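Local coordinates for probable spore coat polysaccharide biosynthesis protein E (Chromobacterium violaceum ATCC 12472, PDB 3G8R) that probably acts as a sialic acid synthase-like enzyme, in the manner of N-acylneuraminate-9-phosphate synthases, with a zinc ion bound in its barrel domain, at residues K5-M17 with C34-R48. Numbering follows the deposited sequence.
Sequences KPLFIFEMANNHM and CQGFDFDFGFKLQYR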
ATOM      1  N   LYS A   5      -7.069   1.744 -17.070  1.00 50.38           N
ATOM      2  CA  LYS A   5      -5.862   2.618 -16.839  1.00 51.22           C
ATOM      3  C   LYS A   5      -4.590   1.888 -16.338  1.00 50.39           C
ATOM      4  O   LYS A   5      -3.469   2.250 -16.751  1.00 51.54           O
ATOM      5  CB  LYS A   5      -6.177   3.814 -15.933  1.00 52.40           C
ATOM      6  CG  LYS A   5      -5.799   5.169 -16.585  1.00 76.94           C
ATOM      7  CD  LYS A   5      -6.317   6.369 -15.763  1.00 54.20           C
ATOM      8  CE  LYS A   5      -6.771   7.521 -16.657  1.00 77.00           C
ATOM      9  NZ  LYS A   5      -8.057   7.222 -17.364  1.00 54.52           N
ATOM     10  N   PRO A   6      -4.732   0.873 -15.458  1.00 47.54           N
ATOM     11  CA  PRO A   6      -3.491   0.188 -15.128  1.00 46.15           C
ATOM     12  C   PRO A   6      -2.917  -0.426 -16.379  1.00 44.94           C
ATOM     13  O   PRO A   6      -3.674  -0.897 -17.222  1.00 45.86           O
ATOM     14  CB  PRO A   6      -3.931  -0.919 -14.167  1.00 45.79           C
ATOM     15  CG  PRO A   6      -5.147  -0.467 -13.609  1.00 42.48           C
ATOM     16  CD  PRO A   6      -5.851   0.356 -14.665  1.00 46.79           C
ATOM     17  N   LEU A   7      -1.603  -0.412 -16.519  1.00 42.96           N
ATOM     18  CA  LEU A   7      -1.017  -1.065 -17.656  1.00 41.92           C
ATOM     19  C   LEU A   7      -0.140  -2.211 -17.209  1.00 41.67           C
ATOM     20  O   LEU A   7       0.784  -2.035 -16.389  1.00 42.68           O
ATOM     21  CB  LEU A   7      -0.230  -0.066 -18.490  1.00 41.39           C
ATOM     22  CG  LEU A   7       0.725  -0.636 -19.548  1.00 35.13           C
ATOM     23  CD1 LEU A   7       0.076  -1.564 -20.463  1.00 40.78           C
ATOM     24  CD2 LEU A   7       1.313   0.481 -20.356  1.00 41.45           C
ATOM     25  N   PHE A   8      -0.410  -3.387 -17.754  1.00 39.79           N
ATOM     26  CA  PHE A   8       0.436  -4.514 -17.458  1.00 39.15           C
ATOM     27  C   PHE A   8       1.273  -4.884 -18.651  1.00 40.39           C
ATOM     28  O   PHE A   8       0.775  -4.932 -19.790  1.00 41.01           O
ATOM     29  CB  PHE A   8      -0.386  -5.713 -17.055  1.00 38.67           C
ATOM     30  CG  PHE A   8      -1.086  -5.531 -15.772  1.00 45.11           C
ATOM     31  CD1 PHE A   8      -0.582  -6.096 -14.618  1.00 38.13           C
ATOM     32  CD2 PHE A   8      -2.230  -4.759 -15.700  1.00 38.23           C
ATOM     33  CE1 PHE A   8      -1.198  -5.908 -13.427  1.00 44.49           C
ATOM     34  CE2 PHE A   8      -2.860  -4.574 -14.491  1.00 45.10           C
ATOM     35  CZ  PHE A   8      -2.332  -5.145 -13.355  1.00 37.79           C
ATOM     36  N   ILE A   9       2.541  -5.187 -18.378  1.00 39.91           N
ATOM     37  CA  ILE A   9       3.497  -5.523 -19.410  1.00 38.76           C
ATOM     38  C   ILE A   9       4.093  -6.913 -19.237  1.00 38.00           C
ATOM     39  O   ILE A   9       4.554  -7.298 -18.153  1.00 37.71           O
ATOM     40  CB  ILE A   9       4.621  -4.500 -19.486  1.00 38.60           C
ATOM     41  CG1 ILE A   9       4.059  -3.092 -19.654  1.00 29.34           C
ATOM     42  CG2 ILE A   9       5.502  -4.819 -20.656  1.00 29.30           C
ATOM     43  CD1 ILE A   9       5.114  -2.010 -19.531  1.00 38.46           C
ATOM     44  N   PHE A  10       4.103  -7.653 -20.335  1.00 37.71           N
ATOM     45  CA  PHE A  10       4.581  -9.017 -20.319  1.00 37.66           C
ATOM     46  C   PHE A  10       5.884  -9.109 -21.040  1.00 37.70           C
ATOM     47  O   PHE A  10       5.922  -8.963 -22.248  1.00 37.60           O
ATOM     48  CB  PHE A  10       3.557  -9.898 -20.975  1.00 37.33           C
ATOM     49  CG  PHE A  10       2.198  -9.685 -20.441  1.00 33.06           C
ATOM     50  CD1 PHE A  10       1.921  -9.993 -19.104  1.00 36.58           C
ATOM     51  CD2 PHE A  10       1.194  -9.155 -21.256  1.00 36.73           C
ATOM     52  CE1 PHE A  10       0.676  -9.790 -18.590  1.00 32.33           C
ATOM     53  CE2 PHE A  10      -0.090  -8.953 -20.751  1.00 32.62           C
ATOM     54  CZ  PHE A  10      -0.350  -9.263 -19.414  1.00 36.90           C
ATOM     55  N   GLU A  11       6.940  -9.343 -20.273  1.00 38.71           N
ATOM     56  CA  GLU A  11       8.295  -9.408 -20.789  1.00 40.66           C
ATOM     57  C   GLU A  11       8.569 -10.789 -21.327  1.00 41.20           C
ATOM     58  O   GLU A  11       8.511 -11.756 -20.586  1.00 41.25           O
ATOM     59  CB  GLU A  11       9.278  -9.111 -19.664  1.00 41.60           C
ATOM     60  CG  GLU A  11      10.709  -9.424 -19.984  1.00 65.41           C
ATOM     61  CD  GLU A  11      11.402  -8.322 -20.751  1.00 43.54           C
ATOM     62  OE1 GLU A  11      11.112  -8.152 -21.963  1.00 65.67           O
ATOM     63  OE2 GLU A  11      12.260  -7.648 -20.140  1.00 65.64           O
HETATM   64  N   MSE A  12       8.847 -10.891 -22.621  1.00 41.81           N
HETATM   65  CA  MSE A  12       9.211 -12.190 -23.195  1.00 41.91           C
HETATM   66  C   MSE A  12      10.682 -12.423 -22.951  1.00 42.85           C
HETATM   67  O   MSE A  12      11.111 -13.560 -22.788  1.00 44.04           O
HETATM   68  CB  MSE A  12       8.951 -12.225 -24.693  1.00 40.85           C
HETATM   69  CG  MSE A  12       8.757 -13.618 -25.275  1.00 36.15           C
HETATM   70 SE   MSE A  12       8.246 -13.513 -27.008  1.00 38.26          SE
HETATM   71  CE  MSE A  12       9.706 -12.753 -27.644  1.00 35.68           C
ATOM     72  N   ALA A  13      11.438 -11.332 -22.908  1.00 42.54           N
ATOM     73  CA  ALA A  13      12.882 -11.372 -22.854  1.00 43.11           C
ATOM     74  C   ALA A  13      13.350 -12.332 -23.934  1.00 43.57           C
ATOM     75  O   ALA A  13      13.052 -12.132 -25.118  1.00 43.74           O
ATOM     76  CB  ALA A  13      13.372 -11.799 -21.489  1.00 43.76           C
ATOM     77  N   ASN A  14      14.061 -13.375 -23.540  1.00 43.75           N
ATOM     78  CA  ASN A  14      14.552 -14.300 -24.523  1.00 44.63           C
ATOM     79  C   ASN A  14      13.830 -15.593 -24.418  1.00 46.00           C
ATOM     80  O   ASN A  14      14.228 -16.564 -25.027  1.00 46.89           O
ATOM     81  CB  ASN A  14      16.056 -14.476 -24.396  1.00 44.64           C
ATOM     82  CG  ASN A  14      16.801 -13.181 -24.672  1.00 56.63           C
ATOM     83  OD1 ASN A  14      16.636 -12.593 -25.741  1.00 45.25           O
ATOM     84  ND2 ASN A  14      17.605 -12.717 -23.710  1.00 44.63           N
ATOM     85  N   ASN A  15      12.740 -15.600 -23.662  1.00 46.87           N
ATOM     86  CA  ASN A  15      12.000 -16.843 -23.438  1.00 48.06           C
ATOM     87  C   ASN A  15      11.276 -17.388 -24.669  1.00 48.44           C
ATOM     88  O   ASN A  15      10.573 -18.411 -24.582  1.00 49.47           O
ATOM     89  CB  ASN A  15      11.018 -16.707 -22.277  1.00 48.87           C
ATOM     90  CG  ASN A  15      11.695 -16.335 -20.989  1.00 41.22           C
ATOM     91  OD1 ASN A  15      12.759 -16.847 -20.655  1.00 49.66           O
ATOM     92  ND2 ASN A  15      11.079 -15.429 -20.250  1.00 49.88           N
ATOM     93  N   HIS A  16      11.430 -16.709 -25.805  1.00 47.24           N
ATOM     94  CA  HIS A  16      10.999 -17.283 -27.068  1.00 46.48           C
ATOM     95  C   HIS A  16      11.946 -18.427 -27.383  1.00 45.09           C
ATOM     96  O   HIS A  16      11.667 -19.279 -28.227  1.00 44.87           O
ATOM     97  CB  HIS A  16      11.047 -16.243 -28.179  1.00 47.17           C
ATOM     98  CG  HIS A  16      12.323 -15.467 -28.223  1.00 47.59           C
ATOM     99  ND1 HIS A  16      12.408 -14.154 -27.824  1.00 47.16           N
ATOM    100  CD2 HIS A  16      13.565 -15.813 -28.635  1.00 47.68           C
ATOM    101  CE1 HIS A  16      13.645 -13.720 -27.994  1.00 47.97           C
ATOM    102  NE2 HIS A  16      14.368 -14.709 -28.483  1.00 47.65           N
HETATM  103  N   MSE A  17      13.080 -18.409 -26.687  1.00 43.81           N
HETATM  104  CA  MSE A  17      14.064 -19.485 -26.706  1.00 43.00           C
HETATM  105  C   MSE A  17      14.810 -19.626 -28.035  1.00 43.39           C
HETATM  106  O   MSE A  17      15.361 -20.687 -28.317  1.00 43.46           O
HETATM  107  CB  MSE A  17      13.440 -20.826 -26.290  1.00 41.39           C
HETATM  108  CG  MSE A  17      12.778 -20.835 -24.931  1.00 26.39           C
HETATM  109 SE   MSE A  17      13.770 -20.429 -23.453  1.00 40.25          SE
HETATM  110  CE  MSE A  17      15.203 -21.489 -23.582  1.00 27.88           C
ATOM    111  N   CYS A  34      -5.477 -13.051 -20.029  1.00 42.78           N
ATOM    112  CA  CYS A  34      -6.137 -11.761 -19.838  1.00 41.60           C
ATOM    113  C   CYS A  34      -7.671 -11.773 -19.925  1.00 40.91           C
ATOM    114  O   CYS A  34      -8.310 -10.740 -19.768  1.00 40.79           O
ATOM    115  CB  CYS A  34      -5.624 -10.777 -20.873  1.00 41.54           C
ATOM    116  SG  CYS A  34      -3.912 -10.523 -20.813  1.00 40.20           S
ATOM    117  N   GLN A  35      -8.269 -12.917 -20.201  1.00 41.13           N
ATOM    118  CA  GLN A  35      -9.697 -12.932 -20.516  1.00 42.02           C
ATOM    119  C   GLN A  35     -10.446 -12.314 -19.358  1.00 40.83           C
ATOM    120  O   GLN A  35     -10.322 -12.780 -18.227  1.00 40.74           O
ATOM    121  CB  GLN A  35     -10.162 -14.367 -20.822  1.00 43.69           C
ATOM    122  CG  GLN A  35     -11.635 -14.721 -20.536  1.00 74.04           C
ATOM    123  CD  GLN A  35     -12.537 -14.754 -21.774  1.00 45.23           C
ATOM    124  OE1 GLN A  35     -13.634 -15.323 -21.741  1.00 74.15           O
ATOM    125  NE2 GLN A  35     -12.082 -14.134 -22.863  1.00 74.26           N
ATOM    126  N   GLY A  36     -11.155 -11.225 -19.627  1.00 39.92           N
ATOM    127  CA  GLY A  36     -12.102 -10.676 -18.656  1.00 39.83           C
ATOM    128  C   GLY A  36     -11.665  -9.470 -17.843  1.00 40.14           C
ATOM    129  O   GLY A  36     -12.515  -8.831 -17.207  1.00 39.56           O
ATOM    130  N   PHE A  37     -10.359  -9.156 -17.859  1.00 40.50           N
ATOM    131  CA  PHE A  37      -9.798  -8.003 -17.106  1.00 40.61           C
ATOM    132  C   PHE A  37      -9.768  -6.765 -17.944  1.00 42.11           C
ATOM    133  O   PHE A  37      -9.534  -6.805 -19.161  1.00 42.48           O
ATOM    134  CB  PHE A  37      -8.379  -8.235 -16.587  1.00 39.45           C
ATOM    135  CG  PHE A  37      -8.262  -9.391 -15.670  1.00 27.41           C
ATOM    136  CD1 PHE A  37      -7.875 -10.646 -16.166  1.00 39.25           C
ATOM    137  CD2 PHE A  37      -8.565  -9.262 -14.319  1.00 39.15           C
ATOM    138  CE1 PHE A  37      -7.786 -11.755 -15.323  1.00 27.43           C
ATOM    139  CE2 PHE A  37      -8.467 -10.369 -13.443  1.00 27.01           C
ATOM    140  CZ  PHE A  37      -8.076 -11.612 -13.946  1.00 39.10           C
ATOM    141  N   ASP A  38      -9.987  -5.655 -17.264  1.00 43.10           N
ATOM    142  CA  ASP A  38     -10.224  -4.417 -17.942  1.00 43.82           C
ATOM    143  C   ASP A  38      -9.074  -3.477 -17.653  1.00 41.96           C
ATOM    144  O   ASP A  38      -9.212  -2.480 -16.949  1.00 41.49           O
ATOM    145  CB  ASP A  38     -11.551  -3.831 -17.498  1.00 45.56           C
ATOM    146  CG  ASP A  38     -11.947  -2.643 -18.321  1.00 63.96           C
ATOM    147  OD1 ASP A  38     -12.804  -1.878 -17.850  1.00 46.74           O
ATOM    148  OD2 ASP A  38     -11.392  -2.470 -19.430  1.00 46.43           O
ATOM    149  N   PHE A  39      -7.930  -3.841 -18.202  1.00 40.83           N
ATOM    150  CA  PHE A  39      -6.703  -3.096 -18.039  1.00 39.81           C
ATOM    151  C   PHE A  39      -6.142  -2.882 -19.419  1.00 40.23           C
ATOM    152  O   PHE A  39      -6.671  -3.389 -20.403  1.00 39.87           O
ATOM    153  CB  PHE A  39      -5.672  -3.931 -17.302  1.00 38.11           C
ATOM    154  CG  PHE A  39      -6.141  -4.514 -16.014  1.00 35.79           C
ATOM    155  CD1 PHE A  39      -6.786  -3.733 -15.065  1.00 36.96           C
ATOM    156  CD2 PHE A  39      -5.841  -5.848 -15.711  1.00 37.27           C
ATOM    157  CE1 PHE A  39      -7.183  -4.288 -13.845  1.00 36.25           C
ATOM    158  CE2 PHE A  39      -6.209  -6.410 -14.492  1.00 35.84           C
ATOM    159  CZ  PHE A  39      -6.898  -5.642 -13.560  1.00 37.10           C
ATOM    160  N   ASP A  40      -5.035  -2.163 -19.475  1.00 41.34           N
ATOM    161  CA  ASP A  40      -4.217  -2.125 -20.680  1.00 41.83           C
ATOM    162  C   ASP A  40      -3.145  -3.161 -20.558  1.00 40.44           C
ATOM    163  O   ASP A  40      -2.749  -3.530 -19.470  1.00 40.60           O
ATOM    164  CB  ASP A  40      -3.558  -0.765 -20.855  1.00 43.24           C
ATOM    165  CG  ASP A  40      -4.536   0.280 -21.224  1.00 62.56           C
ATOM    166  OD1 ASP A  40      -5.644  -0.112 -21.662  1.00 44.48           O
ATOM    167  OD2 ASP A  40      -4.198   1.477 -21.064  1.00 44.91           O
ATOM    168  N   PHE A  41      -2.650  -3.593 -21.697  1.00 39.50           N
ATOM    169  CA  PHE A  41      -1.698  -4.651 -21.736  1.00 39.07           C
ATOM    170  C   PHE A  41      -0.690  -4.310 -22.822  1.00 39.15           C
ATOM    171  O   PHE A  41      -1.058  -3.830 -23.896  1.00 38.15           O
ATOM    172  CB  PHE A  41      -2.395  -5.987 -22.080  1.00 38.51           C
ATOM    173  CG  PHE A  41      -3.350  -6.484 -21.033  1.00 31.64           C
ATOM    174  CD1 PHE A  41      -2.884  -6.932 -19.800  1.00 37.97           C
ATOM    175  CD2 PHE A  41      -4.711  -6.547 -21.295  1.00 37.83           C
ATOM    176  CE1 PHE A  41      -3.758  -7.421 -18.848  1.00 31.15           C
ATOM    177  CE2 PHE A  41      -5.588  -7.017 -20.341  1.00 31.42           C
ATOM    178  CZ  PHE A  41      -5.115  -7.454 -19.118  1.00 37.63           C
ATOM    179  N   GLY A  42       0.576  -4.588 -22.514  1.00 40.18           N
ATOM    180  CA  GLY A  42       1.683  -4.495 -23.454  1.00 40.17           C
ATOM    181  C   GLY A  42       2.554  -5.733 -23.370  1.00 39.82           C
ATOM    182  O   GLY A  42       2.672  -6.346 -22.324  1.00 39.90           O
ATOM    183  N   PHE A  43       3.138  -6.102 -24.501  1.00 39.82           N
ATOM    184  CA  PHE A  43       4.077  -7.198 -24.590  1.00 39.14           C
ATOM    185  C   PHE A  43       5.460  -6.659 -24.920  1.00 39.31           C
ATOM    186  O   PHE A  43       5.608  -5.746 -25.717  1.00 38.27           O
ATOM    187  CB  PHE A  43       3.610  -8.193 -25.661  1.00 38.30           C
ATOM    188  CG  PHE A  43       3.557  -9.614 -25.165  1.00 36.70           C
ATOM    189  CD1 PHE A  43       2.353 -10.177 -24.752  1.00 37.28           C
ATOM    190  CD2 PHE A  43       4.722 -10.364 -25.028  1.00 37.54           C
ATOM    191  CE1 PHE A  43       2.318 -11.464 -24.254  1.00 36.02           C
ATOM    192  CE2 PHE A  43       4.676 -11.670 -24.550  1.00 35.69           C
ATOM    193  CZ  PHE A  43       3.485 -12.218 -24.170  1.00 36.63           C
ATOM    194  N   LYS A  44       6.484  -7.219 -24.294  1.00 41.21           N
ATOM    195  CA  LYS A  44       7.833  -6.657 -24.424  1.00 41.96           C
ATOM    196  C   LYS A  44       8.895  -7.617 -24.988  1.00 43.38           C
ATOM    197  O   LYS A  44       8.991  -8.789 -24.567  1.00 44.14           O
ATOM    198  CB  LYS A  44       8.298  -6.091 -23.102  1.00 41.52           C
ATOM    199  CG  LYS A  44       9.171  -4.892 -23.300  1.00 37.87           C
ATOM    200  CD  LYS A  44       9.982  -4.543 -22.069  1.00 43.49           C
ATOM    201  CE  LYS A  44      11.077  -5.568 -21.826  1.00 37.31           C
ATOM    202  NZ  LYS A  44      12.300  -4.997 -21.127  1.00 45.19           N
ATOM    203  N   LEU A  45       9.681  -7.086 -25.935  1.00 43.21           N
ATOM    204  CA  LEU A  45      10.885  -7.713 -26.488  1.00 42.43           C
ATOM    205  C   LEU A  45      12.156  -7.039 -26.033  1.00 43.16           C
ATOM    206  O   LEU A  45      12.130  -5.947 -25.479  1.00 43.75           O
ATOM    207  CB  LEU A  45      10.838  -7.580 -27.989  1.00 41.54           C
ATOM    208  CG  LEU A  45      10.150  -8.720 -28.717  1.00 29.39           C
ATOM    209  CD1 LEU A  45       9.593  -9.736 -27.746  1.00 40.94           C
ATOM    210  CD2 LEU A  45       9.069  -8.091 -29.552  1.00 41.03           C
ATOM    211  N   GLN A  46      13.285  -7.681 -26.292  1.00 43.73           N
ATOM    212  CA  GLN A  46      14.600  -7.100 -25.984  1.00 42.87           C
ATOM    213  C   GLN A  46      15.417  -7.040 -27.250  1.00 42.62           C
ATOM    214  O   GLN A  46      15.618  -8.049 -27.894  1.00 43.15           O
ATOM    215  CB  GLN A  46      15.316  -7.975 -24.979  1.00 42.39           C
ATOM    216  CG  GLN A  46      14.812  -7.755 -23.579  1.00 53.58           C
ATOM    217  CD  GLN A  46      15.586  -8.528 -22.545  1.00 41.87           C
ATOM    218  OE1 GLN A  46      16.623  -9.109 -22.834  1.00 53.66           O
ATOM    219  NE2 GLN A  46      15.077  -8.546 -21.323  1.00 53.80           N
ATOM    220  N   TYR A  47      15.878  -5.863 -27.632  1.00 42.20           N
ATOM    221  CA  TYR A  47      16.654  -5.751 -28.852  1.00 41.87           C
ATOM    222  C   TYR A  47      18.087  -5.520 -28.520  1.00 42.69           C
ATOM    223  O   TYR A  47      18.413  -4.541 -27.857  1.00 43.18           O
ATOM    224  CB  TYR A  47      16.185  -4.576 -29.680  1.00 41.44           C
ATOM    225  CG  TYR A  47      14.972  -4.823 -30.518  1.00 44.38           C
ATOM    226  CD1 TYR A  47      14.150  -5.915 -30.283  1.00 40.70           C
ATOM    227  CD2 TYR A  47      14.620  -3.929 -31.518  1.00 40.69           C
ATOM    228  CE1 TYR A  47      13.025  -6.129 -31.045  1.00 44.58           C
ATOM    229  CE2 TYR A  47      13.497  -4.132 -32.283  1.00 44.53           C
ATOM    230  CZ  TYR A  47      12.701  -5.238 -32.043  1.00 40.67           C
ATOM    231  OH  TYR A  47      11.573  -5.458 -32.796  1.00 44.73           O
ATOM    232  N   ARG A  48      18.921  -6.450 -28.971  1.00 43.26           N
ATOM    233  CA  ARG A  48      20.376  -6.316 -29.034  1.00 43.26           C
ATOM    234  C   ARG A  48      20.840  -6.625 -30.462  1.00 44.25           C
ATOM    235  O   ARG A  48      20.414  -7.616 -31.059  1.00 44.71           O
ATOM    236  CB  ARG A  48      21.055  -7.302 -28.091  1.00 42.57           C
ATOM    237  CG  ARG A  48      20.857  -7.016 -26.609  1.00 51.08           C
ATOM    238  CD  ARG A  48      21.412  -8.156 -25.734  1.00 41.11           C
ATOM    239  NE  ARG A  48      21.091  -7.922 -24.338  1.00 49.90           N
ATOM    240  CZ  ARG A  48      19.929  -8.230 -23.780  1.00 40.31           C
ATOM    241  NH1 ARG A  48      18.970  -8.800 -24.496  1.00 49.77           N
ATOM    242  NH2 ARG A  48      19.730  -7.978 -22.500  1.00 49.97           N
TER
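F8 and F10 of strand 7-11 pair in parallel with F41 and F43 of strand 40-47, and six backbone hydrogen bonds run from D40 N on P6 O to M12 N on K44 O, the strand axes at 27°. These four phenylalanines share one face of the sheet. F10 is placed centrally: its CB sits 3.8 Å above the middle of the F43 ring, a CH-pi contact, while its ring, with CG beside the backbone N (chi1 -50°), leans back along the strand until CZ comes to 3.5 Å from F41 CD1. Its plane is close to parallel with that of F41, but the rings are slid apart and barely overlap. C34 SG lies over the centre of the other ring, F41, and meets F10 obliquely, 4.0 Å from CZ. Nearer the N-terminal ends of the strands, F8 reaches F39, its CE2 over one face of that ring with the planes turned by 39°.

These are the first two strands of the NeuB-type TIM barrel, joined by helix 21-33 as a beta-alpha-beta unit; the aromatic face looks outward to the helices, including 77-89, and the opposite face lines the barrel interior. There I9 packs CG2 against K44 CB, and L7 CD1 lies along the D40-G42 backbone.

Toward the C-terminal ends the lining turns polar. K44 NZ forms a salt bridge with E11 OE2 at 2.8 Å, its hydrogen bond weak, and also hydrogen-bonds T97 OG1; K44 CE is modelled too close to the carboxylate, so the detail is doubtful. Q46 NE2 reaches the same OE2 at 3.2 Å, approaching from above the carboxylate plane, and Q46 OE1 in turn accepts from R48 NH1. The E11 side chain lies about 4 Å from the bound zinc, which H202 and H225 bind.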